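Local coordinates for protein putative rRNA methylase (Clostridium thermocellum ATCC 27405, PDB 3EEY) that binds S-adenosylmethionine and is probably a methyltransferase, perhaps one that methylates ribosomal RNA, at residues 50-54 against 88-92; 15-19 against 132-136; 8-12 against 179-183. All blocks are in the same frame, centred on the assembly; numbering follows the deposited sequence.

Contact 1. Residues 50-54 against 88-92; sequences VFGFD and KYIDC. With SAM (S-adenosylmethionine), chain K.
Ile90 lies flat against the ring of Phe51: its CG1 sits 3.8 Å from the ring centroid and only 11° off the ring normal, a CH-pi contact over the face. The two side chains run past each other in opposite directions, so that CD1 of Ile90 continues back along the ring toward its root and comes within 3.9 Å of Phe51 CG. The long aliphatic arm of isoleucine suits this place, because its methylene rests on the Phe51 face while its terminal methyl lies between that ring and the edge of Phe53, with Ile90 CD1 4.0 Å from Phe53 CE2. Two residues apart on the strand, Phe51 and Phe53 leave the same face, and their like first torsions (chi1 near -70°) lean both rings the same way. On its other flank the Phe53 ring turns an edge toward the face of Tyr89 in an offset edge-to-face pair, the planes 68° apart and the centroids separated by 5.9 Å. The tyrosine is the most outward of the four, and its hydroxyl fits such a place by hydrogen-bonding to Asp81. One residue beyond Phe53 the chain becomes polar: Asp54, itself held by the backbone N of Gly32 and Gln56, grips the ribose of S-adenosylmethionine, O2' donating to OD1 at 2.7 Å and O3' to OD2 at 2.8 Å. It is the acidic ribose-binding residue familiar at the end of the second strand in Rossmann-like methyltransferases. Strand 49-53 runs between strands 25-28 and 76-79; Ile79 of the latter packs on both phenylalanines and on Tyr89, while Val27 of the former touches Phe53 and Ile90, so the loop 88-92 closes over one face of this half of the sheet.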
loop_
_atom_site.group_PDB
_atom_site.type_symbol
_atom_site.label_atom_id
_atom_site.label_comp_id
_atom_site.label_asym_id
_atom_site.label_seq_id
_atom_site.Cartn_x
_atom_site.Cartn_y
_atom_site.Cartn_z
ATOM N N VAL A 50 -1.689 23.228 12.537
ATOM C CA VAL A 50 -2.037 21.879 12.944
ATOM C C VAL A 50 -3.122 21.930 14.026
ATOM O O VAL A 50 -2.945 22.569 15.060
ATOM C CB VAL A 50 -0.813 21.120 13.530
ATOM C CG1 VAL A 50 -1.179 19.667 13.878
ATOM C CG2 VAL A 50 0.373 21.175 12.587
ATOM N N PHE A 51 -4.242 21.256 13.781
ATOM C CA PHE A 51 -5.255 21.062 14.802
ATOM C C PHE A 51 -5.069 19.687 15.420
ATOM O O PHE A 51 -5.004 18.682 14.716
ATOM C CB PHE A 51 -6.668 21.203 14.218
ATOM C CG PHE A 51 -7.037 22.612 13.844
ATOM C CD1 PHE A 51 -7.541 23.489 14.801
ATOM C CD2 PHE A 51 -6.882 23.065 12.536
ATOM C CE1 PHE A 51 -7.886 24.796 14.461
ATOM C CE2 PHE A 51 -7.226 24.370 12.184
ATOM C CZ PHE A 51 -7.729 25.236 13.149
ATOM N N GLY A 52 -4.962 19.653 16.739
ATOM C CA GLY A 52 -4.810 18.402 17.470
ATOM C C GLY A 52 -5.968 18.137 18.408
ATOM O O GLY A 52 -6.475 19.055 19.044
ATOM N N PHE A 53 -6.385 16.879 18.488
ATOM C CA PHE A 53 -7.555 16.480 19.258
ATOM C C PHE A 53 -7.234 15.303 20.157
ATOM O O PHE A 53 -6.550 14.367 19.733
ATOM C CB PHE A 53 -8.705 16.057 18.326
ATOM C CG PHE A 53 -9.332 17.188 17.566
ATOM C CD1 PHE A 53 -10.401 17.904 18.110
ATOM C CD2 PHE A 53 -8.875 17.529 16.302
ATOM C CE1 PHE A 53 -10.992 18.952 17.409
ATOM C CE2 PHE A 53 -9.454 18.578 15.596
ATOM C CZ PHE A 53 -10.507 19.296 16.157
ATOM N N ASP A 54 -7.736 15.355 21.387
ATOM C CA ASP A 54 -7.801 14.192 22.270
ATOM C C ASP A 54 -8.845 14.436 23.356
ATOM O O ASP A 54 -9.223 15.579 23.622
ATOM C CB ASP A 54 -6.439 13.878 22.893
ATOM C CG ASP A 54 -6.227 12.387 23.104
ATOM O OD1 ASP A 54 -6.960 11.772 23.903
ATOM O OD2 ASP A 54 -5.311 11.823 22.475
ATOM N N LYS A 88 -16.615 21.763 14.413
ATOM C CA LYS A 88 -16.900 22.911 15.282
ATOM C C LYS A 88 -15.710 23.868 15.419
ATOM O O LYS A 88 -15.875 25.017 15.831
ATOM C CB LYS A 88 -17.332 22.438 16.674
ATOM C CG LYS A 88 -18.668 21.717 16.702
ATOM C CD LYS A 88 -18.995 21.173 18.075
ATOM C CE LYS A 88 -20.275 20.365 18.019
ATOM N NZ LYS A 88 -20.540 19.624 19.280
ATOM N N TYR A 89 -14.517 23.392 15.069
ATOM C CA TYR A 89 -13.298 24.133 15.332
ATOM C C TYR A 89 -12.580 24.517 14.053
ATOM O O TYR A 89 -11.745 25.422 14.047
ATOM C CB TYR A 89 -12.374 23.306 16.222
ATOM C CG TYR A 89 -12.985 22.891 17.539
ATOM C CD1 TYR A 89 -12.876 23.705 18.669
ATOM C CD2 TYR A 89 -13.656 21.674 17.665
ATOM C CE1 TYR A 89 -13.432 23.318 19.893
ATOM C CE2 TYR A 89 -14.216 21.279 18.882
ATOM C CZ TYR A 89 -14.101 22.110 19.987
ATOM O OH TYR A 89 -14.638 21.723 21.190
ATOM N N ILE A 90 -12.905 23.816 12.969
ATOM C CA ILE A 90 -12.243 24.006 11.681
ATOM C C ILE A 90 -13.287 24.390 10.627
ATOM O O ILE A 90 -14.337 23.751 10.531
ATOM C CB ILE A 90 -11.459 22.724 11.253
ATOM C CG1 ILE A 90 -10.560 22.237 12.398
ATOM C CG2 ILE A 90 -10.626 22.984 9.993
ATOM C CD1 ILE A 90 -10.108 20.796 12.300
ATOM N N ASP A 91 -13.002 25.439 9.858
ATOM C CA ASP A 91 -13.911 25.905 8.807
ATOM C C ASP A 91 -13.230 26.026 7.443
ATOM O O ASP A 91 -13.902 26.166 6.417
ATOM C CB ASP A 91 -14.583 27.230 9.207
ATOM C CG ASP A 91 -13.585 28.361 9.454
ATOM O OD1 ASP A 91 -12.401 28.091 9.763
ATOM O OD2 ASP A 91 -13.995 29.537 9.349
ATOM N N CYS A 92 -11.899 25.972 7.445
ATOM C CA CYS A 92 -11.094 26.001 6.221
ATOM C C CYS A 92 -10.903 24.575 5.681
ATOM O O CYS A 92 -11.050 23.610 6.436
ATOM C CB CYS A 92 -9.736 26.648 6.515
ATOM S SG CYS A 92 -8.778 25.763 7.763
HETATM N N SAM K . -0.800 9.361 17.423
HETATM C CA SAM K . -0.721 9.031 18.881
HETATM C C SAM K . 0.707 9.141 19.421
HETATM O O SAM K . 1.057 8.594 20.473
HETATM O OXT SAM K . 1.547 9.803 18.813
HETATM C CB SAM K . -1.346 7.669 19.157
HETATM C CG SAM K . -2.859 7.745 19.334
HETATM S SD SAM K . -3.515 6.539 20.519
HETATM C CE SAM K . -3.352 5.011 19.554
HETATM C "C5'" SAM K . -5.286 6.915 20.420
HETATM C "C4'" SAM K . -5.592 8.258 21.092
HETATM O "O4'" SAM K . -6.860 8.749 20.701
HETATM C "C3'" SAM K . -5.600 8.157 22.617
HETATM O "O3'" SAM K . -4.755 9.158 23.134
HETATM C "C2'" SAM K . -7.043 8.401 23.015
HETATM O "O2'" SAM K . -7.172 9.079 24.250
HETATM C "C1'" SAM K . -7.540 9.238 21.842
HETATM N N9 SAM K . -9.003 9.189 21.650
HETATM C C8 SAM K . -9.890 8.212 22.038
HETATM N N7 SAM K . -11.135 8.592 21.657
HETATM C C5 SAM K . -11.046 9.794 21.036
HETATM C C6 SAM K . -11.985 10.642 20.458
HETATM N N6 SAM K . -13.280 10.337 20.425
HETATM N N1 SAM K . -11.558 11.830 19.908
HETATM C C2 SAM K . -10.230 12.199 19.918
HETATM N N3 SAM K . -9.310 11.352 20.481
HETATM C C4 SAM K . -9.710 10.177 21.032
#

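Contact 2. Residues 15-19 against 132-136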
loop_
_atom_site.group_PDB
_atom_site.type_symbol
_atom_site.label_atom_id
_atom_site.label_comp_id
_atom_site.label_asym_id
_atom_site.label_seq_id
_atom_site.Cartn_x
_atom_site.Cartn_y
_atom_site.Cartn_z
ATOM N N TYR A 15 3.132 8.564 3.343
ATOM C CA TYR A 15 1.973 9.072 2.609
ATOM C C TYR A 15 1.661 10.528 2.932
ATOM O O TYR A 15 1.255 11.279 2.051
ATOM C CB TYR A 15 0.738 8.208 2.868
ATOM C CG TYR A 15 0.632 7.008 1.956
ATOM C CD1 TYR A 15 0.982 5.732 2.402
ATOM C CD2 TYR A 15 0.179 7.145 0.643
ATOM C CE1 TYR A 15 0.894 4.622 1.562
ATOM C CE2 TYR A 15 0.077 6.039 -0.203
ATOM C CZ TYR A 15 0.436 4.781 0.261
ATOM O OH TYR A 15 0.347 3.680 -0.567
ATOM N N ILE A 16 1.860 10.916 4.189
ATOM C CA ILE A 16 1.615 12.290 4.623
ATOM C C ILE A 16 2.667 13.242 4.032
ATOM O O ILE A 16 2.316 14.315 3.541
ATOM C CB ILE A 16 1.495 12.409 6.191
ATOM C CG1 ILE A 16 0.223 11.726 6.724
ATOM C CG2 ILE A 16 1.521 13.845 6.643
ATOM C CD1 ILE A 16 -1.110 12.294 6.243
ATOM N N LYS A 17 3.935 12.829 4.054
ATOM C CA LYS A 17 5.040 13.571 3.424
ATOM C C LYS A 17 4.824 13.845 1.924
ATOM O O LYS A 17 5.203 14.908 1.439
ATOM C CB LYS A 17 6.368 12.829 3.621
ATOM C CG LYS A 17 7.145 13.186 4.880
ATOM C CD LYS A 17 7.971 12.009 5.397
ATOM C CE LYS A 17 8.836 11.344 4.323
ATOM N NZ LYS A 17 10.294 11.570 4.524
ATOM N N MET A 18 4.213 12.889 1.213
ATOM C CA MET A 18 3.837 13.026 -0.210
ATOM C C MET A 18 2.863 14.168 -0.472
ATOM O O MET A 18 2.903 14.804 -1.520
ATOM C CB MET A 18 3.154 11.750 -0.722
ATOM C CG MET A 18 4.046 10.604 -1.196
ATOM S SD MET A 18 3.048 9.111 -1.517
ATOM C CE MET A 18 2.314 9.489 -3.109
ATOM N N PHE A 19 1.973 14.411 0.481
ATOM C CA PHE A 19 0.823 15.278 0.256
ATOM C C PHE A 19 0.934 16.634 0.940
ATOM O O PHE A 19 0.432 17.630 0.431
ATOM C CB PHE A 19 -0.446 14.573 0.733
ATOM C CG PHE A 19 -0.985 13.563 -0.233
ATOM C CD1 PHE A 19 -2.049 13.890 -1.061
ATOM C CD2 PHE A 19 -0.454 12.279 -0.306
ATOM C CE1 PHE A 19 -2.567 12.965 -1.958
ATOM C CE2 PHE A 19 -0.962 11.346 -1.202
ATOM C CZ PHE A 19 -2.024 11.692 -2.032
ATOM N N GLY A 132 -7.625 16.275 -3.591
ATOM C CA GLY A 132 -6.219 15.900 -3.597
ATOM C C GLY A 132 -5.619 15.821 -2.202
ATOM O O GLY A 132 -4.406 15.719 -2.065
ATOM N N GLY A 133 -6.470 15.876 -1.175
ATOM C CA GLY A 133 -6.051 15.744 0.220
ATOM C C GLY A 133 -6.122 14.306 0.694
ATOM O O GLY A 133 -6.736 13.486 0.034
ATOM N N ILE A 134 -5.508 14.004 1.841
ATOM C CA ILE A 134 -5.380 12.614 2.308
ATOM C C ILE A 134 -5.764 12.422 3.771
ATOM O O ILE A 134 -5.525 13.284 4.597
ATOM C CB ILE A 134 -3.953 12.035 2.003
ATOM C CG1 ILE A 134 -3.899 10.522 2.230
ATOM C CG2 ILE A 134 -2.857 12.728 2.843
ATOM C CD1 ILE A 134 -3.399 9.728 1.062
ATOM N N ILE A 135 -6.403 11.303 4.074
ATOM C CA ILE A 135 -6.576 10.848 5.446
ATOM C C ILE A 135 -5.816 9.540 5.551
ATOM O O ILE A 135 -5.977 8.669 4.700
ATOM C CB ILE A 135 -8.064 10.602 5.804
ATOM C CG1 ILE A 135 -8.857 11.905 5.718
ATOM C CG2 ILE A 135 -8.210 9.984 7.215
ATOM C CD1 ILE A 135 -10.329 11.721 5.414
ATOM N N THR A 136 -4.973 9.408 6.576
ATOM C CA THR A 136 -4.385 8.115 6.904
ATOM C C THR A 136 -4.986 7.586 8.207
ATOM O O THR A 136 -5.204 8.341 9.144
ATOM C CB THR A 136 -2.847 8.177 7.009
ATOM O OG1 THR A 136 -2.480 9.040 8.089
ATOM C CG2 THR A 136 -2.233 8.691 5.710
#
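Phe19 and Ile134 form the tight centre where helix 8-19 packs on strand 133-139 of the Rossmann-like sheet, the two short segments running nearly antiparallel at 166°. Ile134 meets the aromatic ring at about a right angle and puts CB over its centre, 4.0 Å from the centroid. Its CG1 is anti to the backbone N (chi1 -169°), which leaves CG2 to press on the root of the ring, 3.7 Å from Phe19 CG, while CD1 reaches the CE2 side. A beta-branched residue thus sets CB and CD1 over the ring face and CG2 against its root. Ile16 completes the buried side: its CD1 is 3.8 Å from both Ile134 CG2 and Thr136 CG2, and Ala96 and Met98 of strand 94-101 lie against it. Thr136 is small enough to lie beneath Ile16, its CG2 against CD1 and CG1.

The Tyr15 side is looser. Its ring carbon CD2 stands 4.4 Å from Ile134 CD1, and the ring extends past the strand to Gln168, which its hydroxyl hydrogen-bonds. The second subunit adds cover, its Leu3 packing on Phe19 and its Ile5 on Ile134. Back at the tight end, Gly132 O lies at the edge of the Phe19 ring, near its plane, 3.1 Å from CD1.

Contact 3. Residues 8-12 against 179-183; sequences SLGQS and PPILV
With OG anti to its carbonyl carbon (chi1 -65°), Ser8 turns its hydroxyl from the first turn of helix 8-19 onto the chain leading into strand 181-187, and Leu182, whose CG is anti to the backbone N (chi1 177°), stretches across to the helix beside it. Ser8 OG donates to Pro180 O at 2.7 Å, arriving well above the carbonyl plane, 48° out of it. A water reinforces the join, accepting from Ser8 N at 2.9 Å and donating to the same Pro180 O, so this carbonyl receives two bonds. Serine suits so close an approach, being small enough to let the Leu182 CB come within 3.7 Å of Ser8 CB. The fork of the leucine then divides between two residues of the next turn: CD2 touches Gln11 CB at 3.7 Å and CD1 touches Ser12 CB at 3.8 Å. Ser12 can offer its carbon to this apolar branch because its hydroxyl bonds back to Leu9 O, 2.6 Å away, within the helix. The Gln11 amide turns from the strand into the subunit interface, NE2 bonding to Lys6 O and to Gln168 OE1 of the second subunit. Here an N-terminal helix covers strand 181-187, the reversed strand inserted between 133-139 and 165-172, the hallmark of the Rossmann-like methyltransferase sheet.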
loop_
_atom_site.group_PDB
_atom_site.type_symbol
_atom_site.label_atom_id
_atom_site.label_comp_id
_atom_site.label_asym_id
_atom_site.label_seq_id
_atom_site.Cartn_x
_atom_site.Cartn_y
_atom_site.Cartn_z
ATOM N N SER A 8 2.718 -0.243 8.770
ATOM C CA SER A 8 1.621 0.708 8.579
ATOM C C SER A 8 1.906 2.079 9.183
ATOM O O SER A 8 1.743 3.101 8.512
ATOM C CB SER A 8 0.325 0.132 9.128
ATOM O OG SER A 8 -0.058 -1.003 8.377
ATOM N N LEU A 9 2.377 2.091 10.428
ATOM C CA LEU A 9 2.775 3.322 11.102
ATOM C C LEU A 9 3.816 4.137 10.330
ATOM O O LEU A 9 3.656 5.342 10.165
ATOM C CB LEU A 9 3.285 3.018 12.514
ATOM C CG LEU A 9 3.665 4.203 13.414
ATOM C CD1 LEU A 9 2.486 5.144 13.693
ATOM C CD2 LEU A 9 4.260 3.700 14.716
ATOM N N GLY A 10 4.866 3.477 9.852
ATOM C CA GLY A 10 5.894 4.121 9.045
ATOM C C GLY A 10 5.404 4.596 7.689
ATOM O O GLY A 10 5.823 5.647 7.209
ATOM N N GLN A 11 4.518 3.814 7.077
ATOM C CA GLN A 11 3.920 4.134 5.783
ATOM C C GLN A 11 2.946 5.317 5.819
ATOM O O GLN A 11 2.888 6.091 4.857
ATOM C CB GLN A 11 3.235 2.904 5.198
ATOM C CG GLN A 11 4.190 1.889 4.608
ATOM C CD GLN A 11 3.494 0.891 3.735
ATOM O OE1 GLN A 11 2.786 1.251 2.787
ATOM N NE2 GLN A 11 3.689 -0.382 4.041
ATOM N N SER A 12 2.198 5.455 6.922
ATOM C CA SER A 12 1.329 6.621 7.138
ATOM C C SER A 12 2.096 7.946 7.055
ATOM O O SER A 12 1.649 8.886 6.402
ATOM C CB SER A 12 0.573 6.516 8.463
ATOM O OG SER A 12 1.432 6.643 9.586
ATOM N N PRO A 179 -1.024 -7.523 13.020
ATOM C CA PRO A 179 -0.206 -6.406 12.565
ATOM C C PRO A 179 -1.129 -5.236 12.201
ATOM O O PRO A 179 -2.187 -5.450 11.595
ATOM C CB PRO A 179 0.505 -6.971 11.325
ATOM C CG PRO A 179 -0.367 -8.079 10.858
ATOM C CD PRO A 179 -0.952 -8.670 12.093
ATOM N N PRO A 180 -0.775 -4.015 12.636
ATOM C CA PRO A 180 -1.590 -2.830 12.340
ATOM C C PRO A 180 -1.860 -2.620 10.847
ATOM O O PRO A 180 -0.997 -2.874 10.003
ATOM C CB PRO A 180 -0.758 -1.675 12.919
ATOM C CG PRO A 180 0.072 -2.315 13.978
ATOM C CD PRO A 180 0.401 -3.681 13.464
ATOM N N ILE A 181 -3.075 -2.178 10.549
ATOM C CA ILE A 181 -3.557 -1.990 9.184
ATOM C C ILE A 181 -3.533 -0.511 8.806
ATOM O O ILE A 181 -3.937 0.314 9.601
ATOM C CB ILE A 181 -4.981 -2.557 9.072
ATOM C CG1 ILE A 181 -4.932 -4.089 9.094
ATOM C CG2 ILE A 181 -5.701 -2.062 7.826
ATOM C CD1 ILE A 181 -6.283 -4.733 9.309
ATOM N N LEU A 182 -3.060 -0.185 7.599
ATOM C CA LEU A 182 -3.112 1.187 7.086
ATOM C C LEU A 182 -4.221 1.406 6.053
ATOM O O LEU A 182 -4.261 0.732 5.036
ATOM C CB LEU A 182 -1.776 1.590 6.463
ATOM C CG LEU A 182 -1.721 2.987 5.833
ATOM C CD1 LEU A 182 -1.894 4.108 6.863
ATOM C CD2 LEU A 182 -0.441 3.170 5.059
ATOM N N VAL A 183 -5.100 2.369 6.316
ATOM C CA VAL A 183 -6.071 2.808 5.323
ATOM C C VAL A 183 -5.711 4.227 4.871
ATOM O O VAL A 183 -5.456 5.098 5.690
ATOM C CB VAL A 183 -7.531 2.713 5.836
ATOM C CG1 VAL A 183 -8.502 3.105 4.760
ATOM C CG2 VAL A 183 -7.858 1.292 6.277
HETATM O O HOH W 1 1.951 -2.404 10.594
#

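Overall arrangement
From the N terminus, helix 8-19 supplies the first partners of contacts 3 and 2 in turn. The chain then builds the cofactor-binding half of the sheet, and strand 49-53 meets the loop before strand 94-101 in contact 1, closing the shortest loop. Contact 2 closes when strand 133-139 returns to the helix, enclosing contact 1, and contact 3 closes outermost at strand 181-187; all three nest and none cross. Contacts 2 and 3 touch, since both use helix 8-19 and their strands are neighbours. Contact 1 stands apart, its centre about 17 Å from that of contact 2 and about 23 Å from that of contact 3, yet joined to both through the same sheet.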